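Local coordinates for putative phosphatase/phosphodiesterase MPN_349 (Mycoplasma pneumoniae M129, PDB 1T71), which probably hydrolyses phosphate esters, perhaps 2',3'-cyclic nucleotides, at a two-iron centre of the calcineurin-like metallophosphoesterase kind, at residues A[5-10]-A[150-155]; A[27-32]-A[263-268]; A[35-40]-A[109-114]; A[119-124]-A[142-147]. All coordinates share one frame; numbering follows the deposited sequence.

The four contacts tie together the layers of a two-sheet sandwich with helices outside. Interactions 1 and 3, with centres about 7 Å apart, fill the interior: strands 6-10 and 37-41, neighbours in one sheet, face strands 152-158 and 108-112 of the other. Interaction 2 lays helix 26-33 against the first sheet and interaction 4 helix 137-145 against the second; their centres are about 30 Å apart, on opposite sides of the chain's centre. Along the chain, interactions 3 and 4 follow in series between the segments of interaction 1, whereas those of interactions 1 and 2 alternate. Iron ligands Asp12, Glu43 and Asn44 come just after the paired strands, and His158 ends strand 152-158.

Interaction 1: A[5-10]-A[150-155]; sequences IKFIFL and CDLHIV
Phe7 reaches from strand 6-10 into the space between the sheets and meets Leu152 and Ile154 of strand 152-158. Its CB sets out toward the other strand, and a first torsion of -54° places CG beside the backbone N, anti to the carbonyl carbon. Farther out, Phe7 CD2 comes within 3.9 Å of Ile154 CD1, and Phe7 CE2 closes to 3.6 Å from that same methyl, which approaches the ring obliquely. The tip, CZ, is shared: Ile154 CD1 and Leu152 CD1 each lie 4.1 Å from Phe7 CZ, the leucine methyl at the ring edge, near its plane. Leu152 CD1 also meets Ile5 CD1, at 4.1 Å, which extends the patch back to the beginning of the segment. A phenylalanine suits this place because its long, flat side chain reaches far enough to meet the side chains coming from the other sheet, while Leu152 and Ile154 each set a methyl against its outer part. Phe7 is stacked on Phe248 as well, from the strand beside its own. With only carbon meeting carbon, the contact depends on dispersion and the exclusion of water: shape, rather than any directional polar bond, fits the sheets together.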
# COMPACT_ATOMS: atom_id res chain seq x y z
N ILE A 5 9.67 15.66 9.36
CA ILE A 5 8.55 14.80 9.67
C ILE A 5 9.00 13.38 9.32
O ILE A 5 9.47 13.12 8.21
CB ILE A 5 7.31 15.19 8.86
CG1 ILE A 5 6.97 16.65 9.13
CG2 ILE A 5 6.14 14.31 9.25
CD1 ILE A 5 5.85 17.21 8.27
N LYS A 6 8.89 12.48 10.28
CA LYS A 6 9.29 11.10 10.10
C LYS A 6 8.07 10.23 9.85
O LYS A 6 7.14 10.20 10.65
CB LYS A 6 10.06 10.64 11.33
CG LYS A 6 11.38 11.36 11.47
CD LYS A 6 12.03 11.18 12.83
CE LYS A 6 13.29 12.03 12.92
NZ LYS A 6 13.75 12.23 14.32
N PHE A 7 8.08 9.52 8.72
CA PHE A 7 6.96 8.66 8.34
C PHE A 7 7.32 7.19 8.27
O PHE A 7 8.49 6.82 8.16
CB PHE A 7 6.40 9.01 6.96
CG PHE A 7 6.00 10.44 6.79
CD1 PHE A 7 6.96 11.43 6.59
CD2 PHE A 7 4.66 10.79 6.72
CE1 PHE A 7 6.59 12.74 6.33
CE2 PHE A 7 4.27 12.10 6.46
CZ PHE A 7 5.24 13.08 6.25
N ILE A 8 6.29 6.36 8.29
CA ILE A 8 6.41 4.91 8.15
C ILE A 8 5.28 4.50 7.21
O ILE A 8 4.11 4.76 7.51
CB ILE A 8 6.24 4.16 9.48
CG1 ILE A 8 7.54 4.22 10.30
CG2 ILE A 8 5.87 2.69 9.21
CD1 ILE A 8 7.45 3.50 11.64
N PHE A 9 5.62 3.90 6.08
CA PHE A 9 4.61 3.45 5.12
C PHE A 9 4.69 1.93 4.99
O PHE A 9 5.73 1.38 4.64
CB PHE A 9 4.85 4.11 3.75
CG PHE A 9 3.80 3.78 2.73
CD1 PHE A 9 3.74 2.52 2.15
CD2 PHE A 9 2.82 4.71 2.40
CE1 PHE A 9 2.72 2.18 1.26
CE2 PHE A 9 1.80 4.38 1.51
CZ PHE A 9 1.75 3.11 0.94
N LEU A 10 3.58 1.25 5.27
CA LEU A 10 3.53 -0.21 5.19
C LEU A 10 2.73 -0.68 3.98
O LEU A 10 1.70 -0.08 3.64
CB LEU A 10 2.91 -0.79 6.47
CG LEU A 10 3.54 -0.38 7.80
CD1 LEU A 10 3.00 -1.26 8.92
CD2 LEU A 10 5.05 -0.52 7.74
N CYS A 150 0.23 22.12 -1.68
CA CYS A 150 0.84 21.22 -0.70
C CYS A 150 2.36 21.32 -0.68
O CYS A 150 2.99 21.58 -1.71
CB CYS A 150 0.42 19.77 -0.96
SG CYS A 150 0.70 19.17 -2.64
N ASP A 151 2.92 21.13 0.50
CA ASP A 151 4.37 21.18 0.69
C ASP A 151 4.90 19.78 0.45
O ASP A 151 5.93 19.59 -0.20
CB ASP A 151 4.70 21.63 2.11
CG ASP A 151 4.07 22.97 2.45
OD1 ASP A 151 4.37 23.96 1.75
OD2 ASP A 151 3.29 23.03 3.43
N LEU A 152 4.18 18.79 0.99
CA LEU A 152 4.56 17.39 0.83
C LEU A 152 3.44 16.66 0.10
O LEU A 152 2.25 16.92 0.32
CB LEU A 152 4.81 16.74 2.19
CG LEU A 152 5.80 17.46 3.12
CD1 LEU A 152 6.18 16.52 4.26
CD2 LEU A 152 7.04 17.87 2.34
N HIS A 153 3.82 15.75 -0.79
CA HIS A 153 2.85 14.99 -1.56
C HIS A 153 3.31 13.54 -1.57
O HIS A 153 4.34 13.22 -2.17
CB HIS A 153 2.78 15.53 -2.99
CG HIS A 153 1.51 15.19 -3.71
ND1 HIS A 153 0.70 14.14 -3.33
CD2 HIS A 153 0.94 15.72 -4.82
CE1 HIS A 153 -0.32 14.06 -4.16
NE2 HIS A 153 -0.20 15.00 -5.07
N ILE A 154 2.55 12.68 -0.89
CA ILE A 154 2.86 11.26 -0.80
C ILE A 154 1.97 10.48 -1.75
O ILE A 154 0.74 10.56 -1.67
CB ILE A 154 2.65 10.76 0.65
CG1 ILE A 154 3.65 11.46 1.58
CG2 ILE A 154 2.81 9.25 0.73
CD1 ILE A 154 3.44 11.17 3.06
N VAL A 155 2.57 9.72 -2.66
CA VAL A 155 1.80 8.96 -3.64
C VAL A 155 1.97 7.44 -3.57
O VAL A 155 3.09 6.92 -3.58
CB VAL A 155 2.16 9.39 -5.08
CG1 VAL A 155 1.35 8.57 -6.08
CG2 VAL A 155 1.90 10.88 -5.26

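Interaction 2: A[27-32]-A[263-268]; sequences AQLKSK and IRIVED
The 2.8 Å hydrogen bond from Lys32 N to Gln28 O closes the helical turn from which Leu29 leans onto Ile263 and Ile265 of strand 259-267. A second bond of the same i to i-4 kind, from Ser31 N to Ala27 O at 2.9 Å, keeps this turn regular. These bonds are internal to the helix, and what reaches the strand is side chain. Leu29 divides its two methyls between the isoleucines. Leu29 CD2 lies 3.9 Å from CG2 of Ile263, the two side chains crossing at a slant, while Leu29 CD1 faces CD1 of Ile265 more loosely, at 4.3 Å. In Ile263 the CG2 branch stands anti to the backbone N, chi1 for the longer branch being -58°; that longer branch ends near Ile8 of strand 6-10, so this one residue serves both helix and sheet. Alternation along the strand explains the sequence: Ile263 and Ile265 point at the helix, whereas Arg264 points away and bonds through NE to Asn244 of strand 241-249. Leucine suits the inner side of the helix, where its forked end can straddle two beta-branched neighbours, which themselves favour extended backbone. The chemistry is wholly apolar, so the helix is probably held against this edge strand by the burial of methyl groups, without polar bonds between the two segments.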
# COMPACT_ATOMS: atom_id res chain seq x y z
N ALA A 27 4.13 -0.42 17.39
CA ALA A 27 4.61 0.41 18.49
C ALA A 27 6.13 0.42 18.51
O ALA A 27 6.75 1.48 18.56
CB ALA A 27 4.07 -0.12 19.83
N GLN A 28 6.72 -0.77 18.48
CA GLN A 28 8.18 -0.90 18.50
C GLN A 28 8.82 -0.13 17.36
O GLN A 28 9.79 0.60 17.55
CB GLN A 28 8.56 -2.37 18.40
CG GLN A 28 7.89 -3.26 19.43
CD GLN A 28 8.03 -4.75 19.12
OE1 GLN A 28 7.56 -5.60 19.88
NE2 GLN A 28 8.69 -5.06 18.00
N LEU A 29 8.27 -0.31 16.16
CA LEU A 29 8.78 0.36 14.97
C LEU A 29 8.58 1.86 15.07
O LEU A 29 9.50 2.64 14.77
CB LEU A 29 8.06 -0.18 13.72
CG LEU A 29 8.38 -1.64 13.35
CD1 LEU A 29 7.40 -2.14 12.29
CD2 LEU A 29 9.81 -1.73 12.84
N LYS A 30 7.40 2.28 15.49
CA LYS A 30 7.10 3.70 15.63
C LYS A 30 8.11 4.32 16.59
O LYS A 30 8.58 5.44 16.39
CB LYS A 30 5.67 3.89 16.15
CG LYS A 30 5.18 5.33 16.11
CD LYS A 30 3.71 5.45 16.49
CE LYS A 30 3.48 5.12 17.95
NZ LYS A 30 4.24 6.05 18.85
N SER A 31 8.46 3.57 17.63
CA SER A 31 9.41 4.03 18.62
C SER A 31 10.83 4.07 18.06
O SER A 31 11.53 5.07 18.20
CB SER A 31 9.38 3.11 19.85
OG SER A 31 10.45 3.43 20.73
N LYS A 32 11.24 2.98 17.42
CA LYS A 32 12.58 2.88 16.85
C LYS A 32 12.93 4.01 15.88
O LYS A 32 14.06 4.51 15.87
CB LYS A 32 12.74 1.54 16.13
CG LYS A 32 14.03 1.41 15.34
CD LYS A 32 14.15 0.05 14.67
CE LYS A 32 15.45 -0.05 13.89
NZ LYS A 32 15.68 -1.41 13.35
N ILE A 263 11.88 -1.41 5.73
CA ILE A 263 11.50 -2.09 6.96
C ILE A 263 11.02 -3.50 6.61
O ILE A 263 10.11 -3.65 5.81
CB ILE A 263 10.36 -1.37 7.68
CG1 ILE A 263 10.76 0.07 8.00
CG2 ILE A 263 9.97 -2.14 8.94
CD1 ILE A 263 9.62 0.92 8.53
N ARG A 264 11.64 -4.51 7.21
CA ARG A 264 11.24 -5.89 6.95
C ARG A 264 11.32 -6.82 8.17
O ARG A 264 12.31 -6.84 8.91
CB ARG A 264 12.05 -6.49 5.79
CG ARG A 264 12.16 -8.02 5.86
CD ARG A 264 12.61 -8.65 4.55
NE ARG A 264 11.47 -8.77 3.66
CZ ARG A 264 11.11 -9.88 3.03
NH1 ARG A 264 11.81 -11.00 3.18
NH2 ARG A 264 10.03 -9.87 2.27
N ILE A 265 10.26 -7.59 8.35
CA ILE A 265 10.17 -8.55 9.44
C ILE A 265 9.59 -9.83 8.87
O ILE A 265 8.57 -9.80 8.17
CB ILE A 265 9.27 -8.02 10.58
CG1 ILE A 265 9.87 -6.74 11.16
CG2 ILE A 265 9.13 -9.07 11.67
CD1 ILE A 265 9.04 -6.09 12.23
N VAL A 266 10.24 -10.95 9.14
CA VAL A 266 9.78 -12.23 8.64
C VAL A 266 9.66 -13.27 9.75
O VAL A 266 10.58 -13.45 10.55
CB VAL A 266 10.75 -12.78 7.56
CG1 VAL A 266 10.26 -14.13 7.07
CG2 VAL A 266 10.84 -11.79 6.40
N GLU A 267 8.51 -13.93 9.78
CA GLU A 267 8.23 -14.96 10.78
C GLU A 267 7.91 -16.25 10.04
O GLU A 267 6.90 -16.34 9.34
CB GLU A 267 7.03 -14.56 11.64
CG GLU A 267 7.15 -13.22 12.37
CD GLU A 267 8.18 -13.24 13.49
OE1 GLU A 267 8.26 -12.23 14.24
OE2 GLU A 267 8.91 -14.25 13.63
N ASP A 268 8.78 -17.25 10.18
CA ASP A 268 8.57 -18.52 9.52
C ASP A 268 7.66 -19.40 10.36
O ASP A 268 7.58 -19.26 11.58
CB ASP A 268 9.91 -19.20 9.26
CG ASP A 268 10.65 -18.60 8.09
OD1 ASP A 268 11.90 -18.64 8.07
OD2 ASP A 268 9.98 -18.09 7.17

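Interaction 3: A[35-40]-A[109-114]; sequences ADLVIV and LVFEFN
Asp36 begins the contact by setting its CB 3.7 Å from Phe113 CZ, an approach that is neither squarely over the ring nor at its edge. The two side chains cross at about a right angle, with the carboxylate and ring planes 46° apart. It is the aliphatic part of the aspartate that touches the ring; the acid end turns elsewhere, OD2 accepting a hydrogen bond from Lys6 N of the neighbouring strand. Aspartate therefore suits the spot twice over, offering a methylene to the aromatic and a carboxylate to a backbone amide. Leu37, next in sequence and the buried member of the contact, points into the gap and meets both phenylalanines. Leu37 CD1 sits 4.1 Å above one face of the Phe113 ring, displaced toward the rim, while Leu37 CD2 lies 4.2 Å from Phe113 CE2. Leu37 CD1 also reaches the edge of the other ring, in its plane, 4.0 Å from Phe111 CE2. The rings come to this methyl by different torsions: Phe113 holds CG anti to its backbone N (chi1 -179°), whereas Phe111 takes the crowded position between N and the carbonyl carbon (63°). One leucine methyl thus serves the face of one ring and the edge of another. Strand 37-41 runs between strands 6-10 and 66-68 in its sheet, and Tyr66 of the latter stacks on Phe111. Strand 108-112 is an outermost strand of the opposing sheet, paired antiparallel with strand 117-124, and Phe113 follows it, resting also on Ile5.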
# COMPACT_ATOMS: atom_id res chain seq x y z
N ALA A 35 8.85 7.76 14.59
CA ALA A 35 7.89 8.13 13.55
C ALA A 35 6.82 9.05 14.10
O ALA A 35 6.42 8.93 15.25
CB ALA A 35 7.25 6.88 12.97
N ASP A 36 6.37 9.97 13.26
CA ASP A 36 5.32 10.91 13.62
C ASP A 36 4.00 10.43 13.06
O ASP A 36 2.94 10.64 13.65
CB ASP A 36 5.63 12.29 13.04
CG ASP A 36 6.87 12.92 13.64
OD1 ASP A 36 6.88 13.16 14.87
OD2 ASP A 36 7.83 13.18 12.89
N LEU A 37 4.07 9.76 11.90
CA LEU A 37 2.87 9.29 11.22
C LEU A 37 3.04 7.91 10.60
O LEU A 37 4.13 7.54 10.15
CB LEU A 37 2.49 10.29 10.13
CG LEU A 37 2.12 11.69 10.61
CD1 LEU A 37 2.14 12.66 9.45
CD2 LEU A 37 0.75 11.65 11.27
N VAL A 38 1.95 7.14 10.57
CA VAL A 38 1.95 5.80 10.01
C VAL A 38 0.87 5.71 8.93
O VAL A 38 -0.30 6.00 9.18
CB VAL A 38 1.67 4.73 11.10
CG1 VAL A 38 1.58 3.34 10.46
CG2 VAL A 38 2.76 4.76 12.15
N ILE A 39 1.28 5.31 7.73
CA ILE A 39 0.37 5.17 6.60
C ILE A 39 0.46 3.73 6.10
O ILE A 39 1.55 3.15 6.07
CB ILE A 39 0.78 6.12 5.45
CG1 ILE A 39 1.01 7.53 6.00
CG2 ILE A 39 -0.29 6.13 4.36
CD1 ILE A 39 1.57 8.50 4.98
N VAL A 40 -0.67 3.14 5.74
CA VAL A 40 -0.64 1.78 5.23
C VAL A 40 -1.66 1.56 4.13
O VAL A 40 -2.70 2.22 4.09
CB VAL A 40 -0.92 0.73 6.35
CG1 VAL A 40 -0.13 1.10 7.61
CG2 VAL A 40 -2.41 0.63 6.64
N LEU A 109 -6.17 13.42 -0.26
CA LEU A 109 -6.57 14.23 0.89
C LEU A 109 -5.43 15.10 1.38
O LEU A 109 -4.26 14.83 1.11
CB LEU A 109 -7.08 13.35 2.03
CG LEU A 109 -6.16 12.42 2.82
CD1 LEU A 109 -5.19 13.21 3.68
CD2 LEU A 109 -7.02 11.53 3.71
N VAL A 110 -5.78 16.15 2.11
CA VAL A 110 -4.79 17.08 2.64
C VAL A 110 -5.05 17.38 4.10
O VAL A 110 -6.19 17.59 4.52
CB VAL A 110 -4.81 18.42 1.88
CG1 VAL A 110 -3.67 19.31 2.37
CG2 VAL A 110 -4.69 18.17 0.40
N PHE A 111 -3.99 17.40 4.88
CA PHE A 111 -4.08 17.72 6.29
C PHE A 111 -2.78 18.44 6.61
O PHE A 111 -1.81 18.34 5.86
CB PHE A 111 -4.23 16.46 7.14
CG PHE A 111 -3.06 15.52 7.06
CD1 PHE A 111 -2.87 14.73 5.93
CD2 PHE A 111 -2.17 15.41 8.12
CE1 PHE A 111 -1.80 13.83 5.87
CE2 PHE A 111 -1.10 14.52 8.07
CZ PHE A 111 -0.91 13.73 6.94
N GLU A 112 -2.76 19.18 7.71
CA GLU A 112 -1.54 19.88 8.06
C GLU A 112 -0.97 19.25 9.31
O GLU A 112 -1.70 18.85 10.21
CB GLU A 112 -1.80 21.37 8.27
CG GLU A 112 -2.36 21.75 9.63
CD GLU A 112 -2.66 23.24 9.73
OE1 GLU A 112 -3.61 23.70 9.07
OE2 GLU A 112 -1.94 23.94 10.47
N PHE A 113 0.36 19.14 9.34
CA PHE A 113 1.06 18.57 10.47
C PHE A 113 2.31 19.39 10.73
O PHE A 113 3.28 19.33 9.97
CB PHE A 113 1.42 17.11 10.18
CG PHE A 113 2.12 16.42 11.32
CD1 PHE A 113 3.50 16.55 11.49
CD2 PHE A 113 1.41 15.66 12.24
CE1 PHE A 113 4.15 15.93 12.55
CE2 PHE A 113 2.05 15.04 13.31
CZ PHE A 113 3.42 15.17 13.47
N ASN A 114 2.26 20.17 11.80
CA ASN A 114 3.37 21.03 12.20
C ASN A 114 3.98 21.89 11.10
O ASN A 114 5.09 21.63 10.62
CB ASN A 114 4.47 20.20 12.87
CG ASN A 114 4.25 20.07 14.37
OD1 ASN A 114 4.36 21.06 15.11
ND2 ASN A 114 3.95 18.86 14.83

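Interaction 4: A[119-124]-A[142-147]; sequences RITNLL and KELILK
Thr121 and Leu144 bring the backbones of strand 117-124 and helix 137-145 to 9.6 Å between their CA atoms, and the CA atoms of Arg119 and Ile145 are 10.4 Å apart. This spacing leaves room for a single layer of side chains. In the strand's alternation, Arg119 and Thr121, two residues apart, both point at the helix. On the other side, Leu146 N bonds to Lys142 O at 3.0 Å, an i to i-4 bond. Leu144 is the helix residue that meets both. Its first torsion, -173°, sets CG opposite the backbone N, and the fork then opens over the strand: Leu144 CD2 meets Thr121 OG1 tip to tip at 3.6 Å, and Leu144 CD1 lies 3.4 Å from Arg119 NH2, oblique to the guanidinium. The hydroxyl finds its polar partner in Ser108, with which Thr121 OG1 is hydrogen-bonded. Strand 117-124, this helix and strand 152-158 form a beta-alpha-beta unit whose two strands are adjacent and parallel, so the contact packs the connecting helix onto its own sheet; the second strand ends in the iron ligand His158, whose side chain is about 10 Å from that of Thr121. Arginine suits the end of the layer because its chain, extended from CG to NE, brings NE and the guanidinium to the leucine methyls. As modelled, Lys147 CE lies over one guanidinium face, but this lysine is poorly ordered, and both that placement and the closeness of its NZ to Arg119, two like charges, are doubtful.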
# COMPACT_ATOMS: atom_id res chain seq x y z
N ARG A 119 -0.23 16.13 1.51
CA ARG A 119 -1.20 15.50 0.63
C ARG A 119 -0.91 14.02 0.42
O ARG A 119 0.25 13.62 0.27
CB ARG A 119 -1.20 16.22 -0.72
CG ARG A 119 -2.46 16.04 -1.52
CD ARG A 119 -2.45 16.90 -2.78
NE ARG A 119 -3.78 16.94 -3.37
CZ ARG A 119 -4.69 17.87 -3.11
NH1 ARG A 119 -4.42 18.85 -2.26
NH2 ARG A 119 -5.88 17.81 -3.68
N ILE A 120 -1.95 13.19 0.46
CA ILE A 120 -1.79 11.76 0.24
C ILE A 120 -2.70 11.39 -0.92
O ILE A 120 -3.91 11.62 -0.87
CB ILE A 120 -2.19 10.91 1.47
CG1 ILE A 120 -1.27 11.22 2.65
CG2 ILE A 120 -2.10 9.42 1.12
CD1 ILE A 120 -1.62 10.45 3.92
N THR A 121 -2.10 10.82 -1.97
CA THR A 121 -2.83 10.42 -3.16
C THR A 121 -2.61 8.95 -3.49
O THR A 121 -1.51 8.42 -3.35
CB THR A 121 -2.39 11.28 -4.37
OG1 THR A 121 -2.61 12.66 -4.07
CG2 THR A 121 -3.17 10.91 -5.62
N ASN A 122 -3.68 8.29 -3.94
CA ASN A 122 -3.69 6.88 -4.29
C ASN A 122 -4.15 6.78 -5.74
O ASN A 122 -5.14 7.40 -6.12
CB ASN A 122 -4.64 6.13 -3.33
CG ASN A 122 -4.71 4.62 -3.60
OD1 ASN A 122 -3.72 3.98 -3.98
ND2 ASN A 122 -5.89 4.04 -3.36
N LEU A 123 -3.44 6.00 -6.55
CA LEU A 123 -3.80 5.85 -7.96
C LEU A 123 -3.67 4.39 -8.41
O LEU A 123 -2.92 3.62 -7.81
CB LEU A 123 -2.89 6.71 -8.83
CG LEU A 123 -2.98 8.23 -8.68
CD1 LEU A 123 -1.64 8.87 -9.01
CD2 LEU A 123 -4.08 8.77 -9.59
N LEU A 124 -4.40 4.04 -9.46
CA LEU A 124 -4.37 2.70 -10.03
C LEU A 124 -3.59 2.70 -11.35
O LEU A 124 -3.86 3.51 -12.24
CB LEU A 124 -5.79 2.18 -10.28
CG LEU A 124 -6.48 1.41 -9.14
CD1 LEU A 124 -7.98 1.34 -9.40
CD2 LEU A 124 -5.89 0.01 -9.05
N LYS A 142 -0.90 14.68 -12.87
CA LYS A 142 -0.31 15.90 -13.43
C LYS A 142 -1.24 17.08 -13.14
O LYS A 142 -0.81 18.11 -12.62
CB LYS A 142 -0.12 15.72 -14.94
CG LYS A 142 1.01 16.53 -15.54
CD LYS A 142 0.56 17.90 -15.99
CE LYS A 142 1.68 18.63 -16.74
NZ LYS A 142 2.17 17.91 -17.95
N GLU A 143 -2.52 16.93 -13.48
CA GLU A 143 -3.51 17.98 -13.23
C GLU A 143 -3.58 18.34 -11.76
O GLU A 143 -3.68 19.52 -11.40
CB GLU A 143 -4.90 17.53 -13.68
CG GLU A 143 -5.17 17.72 -15.15
CD GLU A 143 -6.64 17.98 -15.43
OE1 GLU A 143 -7.00 18.19 -16.61
OE2 GLU A 143 -7.44 17.97 -14.46
N LEU A 144 -3.54 17.33 -10.89
CA LEU A 144 -3.60 17.58 -9.46
C LEU A 144 -2.37 18.38 -9.04
O LEU A 144 -2.49 19.34 -8.27
CB LEU A 144 -3.64 16.25 -8.69
CG LEU A 144 -3.88 16.35 -7.18
CD1 LEU A 144 -5.27 16.91 -6.91
CD2 LEU A 144 -3.75 14.97 -6.55
N ILE A 145 -1.21 18.01 -9.55
CA ILE A 145 0.03 18.70 -9.22
C ILE A 145 -0.05 20.18 -9.59
O ILE A 145 0.36 21.05 -8.82
CB ILE A 145 1.25 18.11 -9.96
CG1 ILE A 145 1.48 16.65 -9.54
CG2 ILE A 145 2.50 18.95 -9.69
CD1 ILE A 145 1.84 16.47 -8.10
N LEU A 146 -0.57 20.45 -10.79
CA LEU A 146 -0.68 21.82 -11.28
C LEU A 146 -1.62 22.66 -10.41
O LEU A 146 -1.66 23.88 -10.55
CB LEU A 146 -1.15 21.81 -12.74
CG LEU A 146 -0.17 21.12 -13.70
CD1 LEU A 146 -0.75 21.09 -15.11
CD2 LEU A 146 1.16 21.87 -13.68
N LYS A 147 -2.36 22.01 -9.53
CA LYS A 147 -3.26 22.71 -8.62
C LYS A 147 -2.39 23.39 -7.55
O LYS A 147 -2.82 24.33 -6.88
CB LYS A 147 -4.24 21.71 -7.99
CG LYS A 147 -5.07 22.26 -6.85
CD LYS A 147 -4.30 22.23 -5.54
CE LYS A 147 -3.93 20.82 -5.13
NZ LYS A 147 -5.14 19.97 -4.96